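Local coordinates for LPG0439 HIT-related domain-containing protein (Legionella pneumophila subsp. pneumophila, PDB 5L0L), which is of unknown function but carries a HIT-related domain, and so may act on nucleotides or other phosphate-bearing ligands as many HIT-like proteins do, at residues K3-H8 with N68-V73; G13-D18 with P124-L129; I29-K34 with N80-L85; Y35-I40 with I53-E58. All coordinates share one frame; numbering follows the deposited sequence.

Overall arrangement
From the N terminus, strand 3-5 joins the loop at 68-73 in contact 1, and 13-18 joins 124-129 in contact 2. Contacts 1 and 2 cross, and N68 of the first bonds to S125 of the second. Contact 3 pairs 29-34 with 80-85, setting helix 73-92 against strand 25-31. It crosses contact 1 and is nested inside the loop of contact 2. Contact 4, the hairpin pairing of 35-40 with 53-58, is nested inside all three other loops. Contacts 2, 3 and 4 all reach the six-stranded antiparallel sheet. Contact 1 instead links the small three-stranded sheet to the segment leading into helix 73-92.

Contact 1 of 4, residues K3-H8 with N68-V73; sequences KEFLKH and NRPYTV
F5 has chi1 -66°, which places CG beside its backbone N and turns the ring toward R69 and P70. In N68, chi1 -57° likewise sets CG beside the backbone N, and OD1 accepts from S125 N. N68 CB packs 3.4 Å from L6 O. One face of the F5 ring receives two CH-pi contacts. R69 CA and P70 CD each lie 3.9 Å from the centroid of the F5 ring, each 28° off the ring normal. The far end of the ring meets the proline directly, with F5 CZ 3.5 Å from P70 CD. The near end runs along the backbone, and F5 CD1 is 3.4 Å from N68 C. The contact joins the end strand of the mixed three-stranded sheet to the loop that runs into helix 73-92. T72 is the N-cap of that helix, and its side chain caps a backbone N. L6 pairs through its backbone with I118. Each segment also has an internal side-chain bond. K7 curls back so that NZ donates to F5 O at 3.2 Å. R69 NH1 donates to P70 O at 2.8 Å, and NH2 of the same guanidinium forms a salt bridge with E75. NE bonds to S65 O, so all three guanidinium nitrogens have partners. The S125 bond ties the loop to the segment before strand 128-134; N68 ND2 bonds to Y10 OH, after strand 3-5.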
loop_
_atom_site.group_PDB
_atom_site.type_symbol
_atom_site.label_atom_id
_atom_site.label_comp_id
_atom_site.label_asym_id
_atom_site.label_seq_id
_atom_site.Cartn_x
_atom_site.Cartn_y
_atom_site.Cartn_z
ATOM N N LYS A 3 12.626 17.278 8.418
ATOM C CA LYS A 3 12.540 15.828 8.667
ATOM C C LYS A 3 13.840 15.281 9.260
ATOM O O LYS A 3 14.881 15.443 8.642
ATOM C CB LYS A 3 12.250 15.115 7.346
ATOM C CG LYS A 3 11.955 13.636 7.486
ATOM C CD LYS A 3 11.330 13.059 6.215
ATOM C CE LYS A 3 12.375 12.611 5.228
ATOM N NZ LYS A 3 11.772 11.663 4.247
ATOM N N GLU A 4 13.788 14.682 10.450
ATOM C CA GLU A 4 14.980 14.184 11.149
ATOM C C GLU A 4 14.826 12.712 11.495
ATOM O O GLU A 4 13.703 12.229 11.742
ATOM C CB GLU A 4 15.252 14.943 12.453
ATOM C CG GLU A 4 15.584 16.446 12.297
ATOM C CD GLU A 4 16.996 16.781 11.806
ATOM O OE1 GLU A 4 18.001 16.147 12.238
ATOM O OE2 GLU A 4 17.122 17.741 10.986
ATOM N N PHE A 5 15.957 12.016 11.522
ATOM C CA PHE A 5 16.011 10.607 11.892
ATOM C C PHE A 5 16.623 10.421 13.266
ATOM O O PHE A 5 17.713 10.947 13.550
ATOM C CB PHE A 5 16.806 9.840 10.861
ATOM C CG PHE A 5 16.144 9.794 9.524
ATOM C CD1 PHE A 5 15.206 8.810 9.234
ATOM C CD2 PHE A 5 16.426 10.759 8.558
ATOM C CE1 PHE A 5 14.587 8.763 7.992
ATOM C CE2 PHE A 5 15.801 10.726 7.311
ATOM C CZ PHE A 5 14.882 9.725 7.023
ATOM N N LEU A 6 15.944 9.656 14.115
ATOM C CA LEU A 6 16.477 9.313 15.427
ATOM C C LEU A 6 17.795 8.546 15.296
ATOM O O LEU A 6 17.940 7.674 14.432
ATOM C CB LEU A 6 15.483 8.465 16.225
ATOM C CG LEU A 6 15.811 8.234 17.708
ATOM C CD1 LEU A 6 15.562 9.488 18.532
ATOM C CD2 LEU A 6 15.022 7.060 18.267
ATOM N N LYS A 7 18.760 8.904 16.135
ATOM C CA LYS A 7 20.004 8.123 16.279
ATOM C C LYS A 7 19.902 7.399 17.601
ATOM O O LYS A 7 19.793 8.044 18.643
ATOM C CB LYS A 7 21.247 9.020 16.258
ATOM C CG LYS A 7 21.839 9.287 14.875
ATOM C CD LYS A 7 21.059 10.358 14.121
ATOM C CE LYS A 7 21.358 10.365 12.622
ATOM N NZ LYS A 7 20.419 11.275 11.899
ATOM N N HIS A 8 19.916 6.070 17.551
ATOM C CA HIS A 8 19.656 5.236 18.723
ATOM C C HIS A 8 20.133 3.784 18.539
ATOM O O HIS A 8 20.099 3.243 17.439
ATOM C CB HIS A 8 18.162 5.244 19.057
ATOM C CG HIS A 8 17.842 4.617 20.378
ATOM N ND1 HIS A 8 17.420 3.308 20.501
ATOM C CD2 HIS A 8 17.917 5.107 21.637
ATOM C CE1 HIS A 8 17.231 3.028 21.777
ATOM N NE2 HIS A 8 17.525 4.101 22.486
ATOM N N ASN A 68 15.846 3.698 10.767
ATOM C CA ASN A 68 15.964 5.154 10.939
ATOM C C ASN A 68 16.794 5.853 9.863
ATOM O O ASN A 68 17.741 6.595 10.159
ATOM C CB ASN A 68 16.511 5.456 12.356
ATOM C CG ASN A 68 15.638 4.863 13.462
ATOM O OD1 ASN A 68 14.454 4.576 13.267
ATOM N ND2 ASN A 68 16.210 4.679 14.624
ATOM N N ARG A 69 16.425 5.637 8.611
ATOM C CA ARG A 69 17.128 6.268 7.520
ATOM C C ARG A 69 16.238 6.312 6.293
ATOM O O ARG A 69 15.251 5.540 6.220
ATOM C CB ARG A 69 18.430 5.526 7.218
ATOM C CG ARG A 69 18.296 4.080 6.756
ATOM C CD ARG A 69 19.586 3.639 6.058
ATOM N NE ARG A 69 19.623 2.227 5.665
ATOM C CZ ARG A 69 19.115 1.725 4.536
ATOM N NH1 ARG A 69 18.461 2.509 3.658
ATOM N NH2 ARG A 69 19.283 0.427 4.263
ATOM N N PRO A 70 16.593 7.159 5.322
ATOM C CA PRO A 70 15.938 7.045 4.040
ATOM C C PRO A 70 16.175 5.685 3.395
ATOM O O PRO A 70 17.271 5.079 3.547
ATOM C CB PRO A 70 16.630 8.140 3.176
ATOM C CG PRO A 70 17.173 9.122 4.169
ATOM C CD PRO A 70 17.594 8.265 5.331
ATOM N N TYR A 71 15.180 5.250 2.637
ATOM C CA TYR A 71 15.268 4.011 1.886
ATOM C C TYR A 71 15.444 4.359 0.419
ATOM O O TYR A 71 14.856 5.309 -0.094
ATOM C CB TYR A 71 14.033 3.083 2.147
ATOM C CG TYR A 71 13.997 2.704 3.597
ATOM C CD1 TYR A 71 14.940 1.830 4.125
ATOM C CD2 TYR A 71 13.088 3.286 4.463
ATOM C CE1 TYR A 71 14.973 1.546 5.476
ATOM C CE2 TYR A 71 13.096 2.998 5.796
ATOM C CZ TYR A 71 14.053 2.156 6.310
ATOM O OH TYR A 71 14.060 1.903 7.656
ATOM N N THR A 72 16.238 3.542 -0.245
ATOM C CA THR A 72 16.519 3.726 -1.657
ATOM C C THR A 72 15.354 3.215 -2.467
ATOM O O THR A 72 14.543 2.422 -1.981
ATOM C CB THR A 72 17.793 2.973 -2.088
ATOM O OG1 THR A 72 17.575 1.559 -2.080
ATOM C CG2 THR A 72 18.959 3.308 -1.164
ATOM N N VAL A 73 15.306 3.646 -3.719
ATOM C CA VAL A 73 14.290 3.140 -4.626
ATOM C C VAL A 73 14.368 1.608 -4.789
ATOM O O VAL A 73 13.320 0.961 -4.871
ATOM C CB VAL A 73 14.290 3.869 -5.981
ATOM C CG1 VAL A 73 15.544 3.577 -6.800
ATOM C CG2 VAL A 73 13.053 3.505 -6.771
#

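Contact 2 of 4, residues G13-D18 with P124-L129; sequences GHWSID and PSMLHL. With SO4 (sulfate ion), chain C.
S16 packs on P124 and on selenomethionine M126, in the segment that leads into strand 128-134. H128 and H130, with one residue between them, probably correspond to the first two histidines of the HIT motif; the third position is not histidine here. S16 CB lies 3.6 Å from P124 CG and 4.1 Å from M126 CE. With chi1 65°, OG sits between the backbone N and the carbonyl carbon and also touches P124 CG. S16 OG shares a hydrogen bond of 2.6 Å with H14 ND1, which helps fix the rotation of the imidazole. The other ring nitrogen, H14 NE2, bonds to E122 O. Between these two held nitrogens, H14 CE1 approaches P124 CD at 3.5 Å. The M126 chain bends at chi3, and its CE meets W15 CZ3 at 3.7 Å. H14 CE1 and S16 CB lie over one face of the W15 indole. Further along, H128 ND1 donates to M126 O at 2.8 Å, with the acceptor in the ring plane. This helps turn NE2 toward a sulfate, probably from the crystallisation liquor, which H130, G103 and N105 also bind. H128 NE2 meets SO4 O1 at 2.9 Å, with an N-H...O angle of 164°.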
loop_
_atom_site.group_PDB
_atom_site.type_symbol
_atom_site.label_atom_id
_atom_site.label_comp_id
_atom_site.label_asym_id
_atom_site.label_seq_id
_atom_site.Cartn_x
_atom_site.Cartn_y
_atom_site.Cartn_z
ATOM N N GLY A 13 18.133 -8.368 21.423
ATOM C CA GLY A 13 16.866 -9.016 21.820
ATOM C C GLY A 13 15.585 -8.181 21.700
ATOM O O GLY A 13 14.494 -8.680 21.981
ATOM N N HIS A 14 15.703 -6.913 21.310
ATOM C CA HIS A 14 14.538 -6.106 20.948
ATOM C C HIS A 14 13.798 -6.820 19.793
ATOM O O HIS A 14 14.431 -7.319 18.851
ATOM C CB HIS A 14 14.989 -4.694 20.536
ATOM C CG HIS A 14 13.868 -3.722 20.341
ATOM N ND1 HIS A 14 13.383 -3.385 19.094
ATOM C CD2 HIS A 14 13.152 -2.994 21.232
ATOM C CE1 HIS A 14 12.403 -2.509 19.226
ATOM N NE2 HIS A 14 12.251 -2.246 20.512
ATOM N N TRP A 15 12.472 -6.889 19.896
ATOM C CA TRP A 15 11.616 -7.609 18.927
ATOM C C TRP A 15 11.858 -7.234 17.441
ATOM O O TRP A 15 11.634 -8.041 16.542
ATOM C CB TRP A 15 10.115 -7.450 19.295
ATOM C CG TRP A 15 9.643 -6.036 19.333
ATOM C CD1 TRP A 15 9.538 -5.232 20.438
ATOM C CD2 TRP A 15 9.227 -5.234 18.209
ATOM N NE1 TRP A 15 9.086 -3.980 20.071
ATOM C CE2 TRP A 15 8.884 -3.953 18.713
ATOM C CE3 TRP A 15 9.113 -5.477 16.828
ATOM C CZ2 TRP A 15 8.434 -2.912 17.884
ATOM C CZ3 TRP A 15 8.660 -4.443 15.996
ATOM C CH2 TRP A 15 8.327 -3.172 16.533
ATOM N N SER A 16 12.292 -5.995 17.192
ATOM C CA SER A 16 12.639 -5.522 15.837
ATOM C C SER A 16 13.819 -6.273 15.189
ATOM O O SER A 16 13.918 -6.331 13.960
ATOM C CB SER A 16 12.962 -4.020 15.877
ATOM O OG SER A 16 14.138 -3.800 16.653
ATOM N N ILE A 17 14.716 -6.805 16.014
ATOM C CA ILE A 17 15.874 -7.548 15.532
ATOM C C ILE A 17 15.593 -9.037 15.686
ATOM O O ILE A 17 15.741 -9.786 14.717
ATOM C CB ILE A 17 17.183 -7.104 16.256
ATOM C CG1 ILE A 17 17.453 -5.609 15.961
ATOM C CG2 ILE A 17 18.373 -7.988 15.840
ATOM C CD1 ILE A 17 18.662 -5.014 16.656
ATOM N N ASP A 18 15.161 -9.455 16.882
ATOM C CA ASP A 18 14.778 -10.858 17.143
ATOM C C ASP A 18 13.320 -11.047 16.699
ATOM O O ASP A 18 12.425 -11.368 17.506
ATOM C CB ASP A 18 14.982 -11.221 18.623
ATOM C CG ASP A 18 14.803 -12.724 18.911
ATOM O OD1 ASP A 18 14.737 -13.554 17.967
ATOM O OD2 ASP A 18 14.712 -13.072 20.105
ATOM N N PRO A 124 12.065 1.206 16.285
ATOM C CA PRO A 124 12.788 1.817 15.163
ATOM C C PRO A 124 11.846 1.996 13.976
ATOM O O PRO A 124 10.855 1.253 13.858
ATOM C CB PRO A 124 13.867 0.797 14.827
ATOM C CG PRO A 124 13.357 -0.503 15.352
ATOM C CD PRO A 124 12.538 -0.161 16.569
ATOM N N SER A 125 12.136 2.982 13.132
ATOM C CA SER A 125 11.510 3.077 11.839
ATOM C C SER A 125 12.176 2.045 10.922
ATOM O O SER A 125 13.407 2.046 10.758
ATOM C CB SER A 125 11.626 4.492 11.279
ATOM O OG SER A 125 11.202 4.558 9.926
HETATM N N MSE A 126 11.353 1.150 10.373
HETATM C CA MSE A 126 11.785 0.108 9.448
HETATM C C MSE A 126 10.994 0.253 8.185
HETATM O O MSE A 126 9.838 0.728 8.216
HETATM C CB MSE A 126 11.464 -1.265 10.029
HETATM C CG MSE A 126 12.162 -1.539 11.333
HETATM SE SE MSE A 126 11.401 -3.253 12.008
HETATM C CE MSE A 126 10.203 -2.429 13.290
ATOM N N LEU A 127 11.558 -0.134 7.053
ATOM C CA LEU A 127 10.783 -0.155 5.800
ATOM C C LEU A 127 9.866 -1.386 5.857
ATOM O O LEU A 127 10.330 -2.504 5.921
ATOM C CB LEU A 127 11.689 -0.231 4.589
ATOM C CG LEU A 127 11.029 -0.337 3.210
ATOM C CD1 LEU A 127 10.185 0.878 2.905
ATOM C CD2 LEU A 127 12.097 -0.577 2.152
ATOM N N HIS A 128 8.563 -1.152 5.905
ATOM C CA HIS A 128 7.621 -2.269 6.103
ATOM C C HIS A 128 6.241 -1.862 5.695
ATOM O O HIS A 128 5.924 -0.672 5.687
ATOM C CB HIS A 128 7.637 -2.782 7.562
ATOM C CG HIS A 128 6.958 -1.879 8.550
ATOM N ND1 HIS A 128 7.444 -0.630 8.887
ATOM C CD2 HIS A 128 5.796 -2.022 9.234
ATOM C CE1 HIS A 128 6.644 -0.070 9.780
ATOM N NE2 HIS A 128 5.628 -0.896 10.002
ATOM N N LEU A 129 5.403 -2.847 5.375
ATOM C CA LEU A 129 4.017 -2.577 5.098
ATOM C C LEU A 129 3.138 -3.692 5.643
ATOM O O LEU A 129 3.624 -4.761 6.006
ATOM C CB LEU A 129 3.751 -2.327 3.620
ATOM C CG LEU A 129 3.988 -3.393 2.559
ATOM C CD1 LEU A 129 2.893 -4.447 2.535
ATOM C CD2 LEU A 129 4.088 -2.733 1.189
HETATM S S SO4 C . 2.897 1.171 11.525
HETATM O O1 SO4 C . 3.725 0.003 11.947
HETATM O O2 SO4 C . 3.527 2.273 12.242
HETATM O O3 SO4 C . 3.066 1.098 10.078
HETATM O O4 SO4 C . 1.636 0.695 12.110
#

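Contact 3 of 4, residues I29-K34 with N80-L85; sequences ITVRNK and NDVASL
The apolar contacts run from I29 and V31 on the strand to V82 and L85 on the helix. I29 CG2 lies 3.9 Å from V82 CG2. The other branch of I29 reaches further along the helix, with CD1 3.7 Å from L85 CD2. V31 CG2 meets the same V82 methyl, CG2, at 3.8 Å, so this one methyl touches both strand residues. Y37 and V39 of the adjacent strand 35-41, and I53 of strand 51-58 beyond it, also touch V82. These side chains form part of the core between helix 73-92 and the six-stranded antiparallel sheet of the HIT-like fold. The axes of strand 29-31 and helix segment 80-85 approach to 9.5 Å, and their directions are 130° apart. The charged contact lies at the end of the strand, where R32 and N33 form a type I' beta turn closed by K34 N to V31 O. R32 stretches out from the turn to D81. R32 NH1 donates to D81 OD2 at 2.8 Å in a salt bridge, and NH2 adds a weak bond to the same oxygen. The guanidinium and carboxylate planes are 46° apart. One water bridges the pair, accepting from R32 NH2 at 3.0 Å and donating to D81 OD1 at 2.6 Å. R77 of the second subunit makes a long, weak ion pair with D81 OD1 and packs on R32.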
loop_
_atom_site.group_PDB
_atom_site.type_symbol
_atom_site.label_atom_id
_atom_site.label_comp_id
_atom_site.label_asym_id
_atom_site.label_seq_id
_atom_site.Cartn_x
_atom_site.Cartn_y
_atom_site.Cartn_z
ATOM N N ILE A 29 12.174 -13.735 2.027
ATOM C CA ILE A 29 12.134 -13.574 0.575
ATOM C C ILE A 29 13.256 -12.615 0.174
ATOM O O ILE A 29 13.351 -11.516 0.727
ATOM C CB ILE A 29 10.756 -13.088 0.105
ATOM C CG1 ILE A 29 9.692 -14.029 0.729
ATOM C CG2 ILE A 29 10.726 -12.974 -1.426
ATOM C CD1 ILE A 29 8.242 -13.923 0.308
ATOM N N THR A 30 14.104 -13.064 -0.765
ATOM C CA THR A 30 15.249 -12.279 -1.243
ATOM C C THR A 30 14.966 -11.816 -2.661
ATOM O O THR A 30 14.536 -12.611 -3.502
ATOM C CB THR A 30 16.552 -13.079 -1.203
ATOM O OG1 THR A 30 16.838 -13.421 0.154
ATOM C CG2 THR A 30 17.727 -12.237 -1.756
ATOM N N VAL A 31 15.173 -10.521 -2.897
ATOM C CA VAL A 31 14.871 -9.877 -4.159
ATOM C C VAL A 31 16.198 -9.553 -4.884
ATOM O O VAL A 31 17.070 -8.900 -4.299
ATOM C CB VAL A 31 14.104 -8.559 -3.959
ATOM C CG1 VAL A 31 13.830 -7.879 -5.296
ATOM C CG2 VAL A 31 12.783 -8.832 -3.250
ATOM N N ARG A 32 16.333 -10.072 -6.114
ATOM C CA ARG A 32 17.469 -9.778 -7.025
ATOM C C ARG A 32 18.778 -10.129 -6.358
ATOM O O ARG A 32 19.747 -9.377 -6.445
ATOM C CB ARG A 32 17.452 -8.300 -7.468
ATOM C CG ARG A 32 16.264 -7.946 -8.355
ATOM C CD ARG A 32 15.983 -6.442 -8.489
ATOM N NE ARG A 32 14.776 -6.296 -9.311
ATOM C CZ ARG A 32 13.535 -6.006 -8.886
ATOM N NH1 ARG A 32 13.260 -5.680 -7.614
ATOM N NH2 ARG A 32 12.542 -5.972 -9.786
ATOM N N ASN A 33 18.760 -11.262 -5.661
ATOM C CA ASN A 33 19.883 -11.814 -4.909
ATOM C C ASN A 33 20.605 -10.881 -3.921
ATOM O O ASN A 33 21.786 -11.068 -3.625
ATOM C CB ASN A 33 20.885 -12.460 -5.900
ATOM C CG ASN A 33 21.462 -13.753 -5.369
ATOM O OD1 ASN A 33 20.745 -14.580 -4.775
ATOM N ND2 ASN A 33 22.765 -13.956 -5.582
ATOM N N LYS A 34 19.890 -9.914 -3.375
ATOM C CA LYS A 34 20.504 -8.849 -2.616
ATOM C C LYS A 34 19.656 -8.310 -1.456
ATOM O O LYS A 34 20.177 -8.101 -0.361
ATOM C CB LYS A 34 20.848 -7.707 -3.571
ATOM C CG LYS A 34 21.741 -6.651 -2.952
ATOM C CD LYS A 34 22.171 -5.571 -3.943
ATOM C CE LYS A 34 22.615 -4.320 -3.190
ATOM N NZ LYS A 34 23.029 -3.225 -4.108
ATOM N N ASN A 80 7.789 -3.714 -2.427
ATOM C CA ASN A 80 6.592 -3.747 -3.252
ATOM C C ASN A 80 6.487 -4.992 -4.124
ATOM O O ASN A 80 5.391 -5.445 -4.402
ATOM C CB ASN A 80 6.500 -2.465 -4.087
ATOM C CG ASN A 80 6.154 -1.252 -3.238
ATOM O OD1 ASN A 80 6.127 -1.315 -2.012
ATOM N ND2 ASN A 80 5.826 -0.157 -3.878
ATOM N N ASP A 81 7.625 -5.533 -4.569
ATOM C CA ASP A 81 7.611 -6.820 -5.291
ATOM C C ASP A 81 7.162 -7.963 -4.365
ATOM O O ASP A 81 6.369 -8.823 -4.765
ATOM C CB ASP A 81 9.003 -7.155 -5.854
ATOM C CG ASP A 81 9.374 -6.343 -7.086
ATOM O OD1 ASP A 81 8.522 -5.659 -7.711
ATOM O OD2 ASP A 81 10.587 -6.415 -7.472
ATOM N N VAL A 82 7.716 -8.005 -3.156
ATOM C CA VAL A 82 7.318 -9.025 -2.179
ATOM C C VAL A 82 5.815 -8.878 -1.852
ATOM O O VAL A 82 5.072 -9.888 -1.753
ATOM C CB VAL A 82 8.172 -8.963 -0.910
ATOM C CG1 VAL A 82 7.660 -9.961 0.132
ATOM C CG2 VAL A 82 9.628 -9.279 -1.235
ATOM N N ALA A 83 5.348 -7.625 -1.719
ATOM C CA ALA A 83 3.912 -7.375 -1.590
ATOM C C ALA A 83 3.108 -7.948 -2.768
ATOM O O ALA A 83 2.104 -8.632 -2.561
ATOM C CB ALA A 83 3.621 -5.889 -1.351
ATOM N N SER A 84 3.558 -7.714 -3.999
ATOM C CA SER A 84 2.867 -8.251 -5.183
ATOM C C SER A 84 2.737 -9.771 -5.116
ATOM O O SER A 84 1.661 -10.318 -5.408
ATOM C CB SER A 84 3.604 -7.845 -6.457
ATOM O OG SER A 84 3.610 -6.429 -6.583
ATOM N N LEU A 85 3.811 -10.440 -4.706
ATOM C CA LEU A 85 3.803 -11.906 -4.499
ATOM C C LEU A 85 2.745 -12.299 -3.449
ATOM O O LEU A 85 1.890 -13.138 -3.696
ATOM C CB LEU A 85 5.189 -12.395 -4.048
ATOM C CG LEU A 85 5.285 -13.837 -3.534
ATOM C CD1 LEU A 85 4.818 -14.791 -4.594
ATOM C CD2 LEU A 85 6.707 -14.182 -3.084
HETATM O O HOH W 1 9.759 -4.818 -9.815
#

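Contact 4 of 4, residues Y35-I40 with I53-E58; sequences YHYSVI and IRYLNE
Y37 and Y55 form the apolar centre. Y55 CD1 sits over one face of the Y37 ring, 3.5 Å from Y37 CE2, and the ring planes are 39° apart. CG of Y55 is anti to its backbone N (chi1 173°), whereas CG of Y37 lies beside its own; with these torsions the two side chains cross obliquely. Y55 OH comes to the edge of the Y35 ring, 3.7 Å from Y35 CD1. V39 CG2 and I53 CG1 extend the same face at 4.3 Å. This face lies against helix 73-92, where Y37 OH bonds to the backbone O of E75, and Y55 OH to its carboxylate, OE2. On the other face, S38 OG packs on R54 CB, and R54 NH2 bonds to S16 O. The backbone pairs S38 with R54 through two hydrogen bonds. H36 N donates to N57 O at 2.9 Å, and H36 O accepts from L56 N at 2.8 Å. L56 and N57 thus both face H36, forming a classic beta bulge in an antiparallel hairpin of the HIT-like sheet.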
loop_
_atom_site.group_PDB
_atom_site.type_symbol
_atom_site.label_atom_id
_atom_site.label_comp_id
_atom_site.label_asym_id
_atom_site.label_seq_id
_atom_site.Cartn_x
_atom_site.Cartn_y
_atom_site.Cartn_z
ATOM N N TYR A 35 18.380 -8.027 -1.710
ATOM C CA TYR A 35 17.532 -7.384 -0.690
ATOM C C TYR A 35 16.688 -8.443 0.006
ATOM O O TYR A 35 15.986 -9.210 -0.666
ATOM C CB TYR A 35 16.672 -6.299 -1.319
ATOM C CG TYR A 35 17.498 -5.220 -1.993
ATOM C CD1 TYR A 35 18.082 -4.185 -1.256
ATOM C CD2 TYR A 35 17.733 -5.261 -3.370
ATOM C CE1 TYR A 35 18.862 -3.202 -1.878
ATOM C CE2 TYR A 35 18.506 -4.280 -4.003
ATOM C CZ TYR A 35 19.071 -3.262 -3.255
ATOM O OH TYR A 35 19.839 -2.311 -3.898
ATOM N N HIS A 36 16.794 -8.501 1.329
ATOM C CA HIS A 36 16.150 -9.565 2.125
ATOM C C HIS A 36 14.944 -8.995 2.882
ATOM O O HIS A 36 15.070 -7.953 3.547
ATOM C CB HIS A 36 17.122 -10.122 3.158
ATOM C CG HIS A 36 18.419 -10.586 2.579
ATOM N ND1 HIS A 36 18.504 -11.668 1.731
ATOM C CD2 HIS A 36 19.680 -10.101 2.707
ATOM C CE1 HIS A 36 19.769 -11.828 1.356
ATOM N NE2 HIS A 36 20.498 -10.893 1.935
ATOM N N TYR A 37 13.823 -9.701 2.821
ATOM C CA TYR A 37 12.548 -9.281 3.446
ATOM C C TYR A 37 11.936 -10.424 4.253
ATOM O O TYR A 37 12.068 -11.585 3.858
ATOM C CB TYR A 37 11.548 -8.841 2.363
ATOM C CG TYR A 37 12.055 -7.694 1.521
ATOM C CD1 TYR A 37 12.862 -7.933 0.418
ATOM C CD2 TYR A 37 11.764 -6.376 1.854
ATOM C CE1 TYR A 37 13.356 -6.896 -0.361
ATOM C CE2 TYR A 37 12.264 -5.323 1.086
ATOM C CZ TYR A 37 13.080 -5.593 -0.004
ATOM O OH TYR A 37 13.580 -4.557 -0.753
ATOM N N SER A 38 11.317 -10.116 5.393
ATOM C CA SER A 38 10.556 -11.079 6.176
ATOM C C SER A 38 9.062 -10.881 5.973
ATOM O O SER A 38 8.608 -9.761 5.758
ATOM C CB SER A 38 10.862 -10.976 7.671
ATOM O OG SER A 38 10.462 -9.753 8.201
ATOM N N VAL A 39 8.332 -11.977 5.965
ATOM C CA VAL A 39 6.891 -11.997 5.938
ATOM C C VAL A 39 6.435 -12.735 7.190
ATOM O O VAL A 39 6.753 -13.920 7.365
ATOM C CB VAL A 39 6.361 -12.693 4.676
ATOM C CG1 VAL A 39 4.847 -12.760 4.718
ATOM C CG2 VAL A 39 6.901 -11.990 3.404
ATOM N N ILE A 40 5.697 -12.056 8.077
ATOM C CA ILE A 40 5.219 -12.667 9.319
ATOM C C ILE A 40 3.740 -12.347 9.519
ATOM O O ILE A 40 3.250 -11.320 9.033
ATOM C CB ILE A 40 6.051 -12.214 10.574
ATOM C CG1 ILE A 40 5.699 -10.788 11.001
ATOM C CG2 ILE A 40 7.558 -12.315 10.304
ATOM C CD1 ILE A 40 6.387 -10.347 12.275
ATOM N N ILE A 53 5.181 -7.232 6.095
ATOM C CA ILE A 53 6.265 -7.488 5.180
ATOM C C ILE A 53 7.290 -6.429 5.518
ATOM O O ILE A 53 6.966 -5.223 5.479
ATOM C CB ILE A 53 5.817 -7.330 3.719
ATOM C CG1 ILE A 53 4.657 -8.286 3.433
ATOM C CG2 ILE A 53 7.018 -7.549 2.775
ATOM C CD1 ILE A 53 4.121 -8.208 2.016
ATOM N N ARG A 54 8.495 -6.879 5.892
ATOM C CA ARG A 54 9.511 -6.007 6.440
ATOM C C ARG A 54 10.867 -6.201 5.766
ATOM O O ARG A 54 11.299 -7.326 5.511
ATOM C CB ARG A 54 9.608 -6.210 7.960
ATOM C CG ARG A 54 10.775 -5.503 8.647
ATOM C CD ARG A 54 11.971 -6.403 8.711
ATOM N NE ARG A 54 13.088 -5.841 9.495
ATOM C CZ ARG A 54 13.315 -6.063 10.798
ATOM N NH1 ARG A 54 12.519 -6.831 11.546
ATOM N NH2 ARG A 54 14.372 -5.505 11.353
ATOM N N TYR A 55 11.527 -5.085 5.484
ATOM C CA TYR A 55 12.860 -5.121 4.891
ATOM C C TYR A 55 13.852 -5.365 6.016
ATOM O O TYR A 55 13.925 -4.568 6.953
ATOM C CB TYR A 55 13.141 -3.768 4.236
ATOM C CG TYR A 55 14.542 -3.583 3.714
ATOM C CD1 TYR A 55 15.148 -4.550 2.924
ATOM C CD2 TYR A 55 15.238 -2.394 3.965
ATOM C CE1 TYR A 55 16.454 -4.358 2.433
ATOM C CE2 TYR A 55 16.527 -2.193 3.464
ATOM C CZ TYR A 55 17.129 -3.193 2.720
ATOM O OH TYR A 55 18.421 -2.987 2.200
ATOM N N LEU A 56 14.600 -6.453 5.913
ATOM C CA LEU A 56 15.601 -6.820 6.907
ATOM C C LEU A 56 16.925 -6.094 6.664
ATOM O O LEU A 56 17.402 -5.366 7.519
ATOM C CB LEU A 56 15.833 -8.344 6.889
ATOM C CG LEU A 56 14.642 -9.223 7.237
ATOM C CD1 LEU A 56 14.849 -10.678 6.779
ATOM C CD2 LEU A 56 14.396 -9.156 8.731
ATOM N N ASN A 57 17.499 -6.320 5.497
ATOM C CA ASN A 57 18.836 -5.822 5.174
ATOM C C ASN A 57 19.211 -6.129 3.739
ATOM O O ASN A 57 18.532 -6.886 3.044
ATOM C CB ASN A 57 19.880 -6.474 6.110
ATOM C CG ASN A 57 20.047 -7.954 5.849
ATOM O OD1 ASN A 57 19.096 -8.727 5.908
ATOM N ND2 ASN A 57 21.267 -8.366 5.575
ATOM N N GLU A 58 20.353 -5.576 3.330
ATOM C CA GLU A 58 20.919 -5.785 2.010
ATOM C C GLU A 58 22.254 -6.529 2.199
ATOM O O GLU A 58 23.000 -6.213 3.125
ATOM C CB GLU A 58 21.116 -4.420 1.338
ATOM C CG GLU A 58 21.983 -4.417 0.106
ATOM C CD GLU A 58 23.476 -4.368 0.415
ATOM O OE1 GLU A 58 23.874 -3.553 1.293
ATOM O OE2 GLU A 58 24.235 -5.142 -0.219
#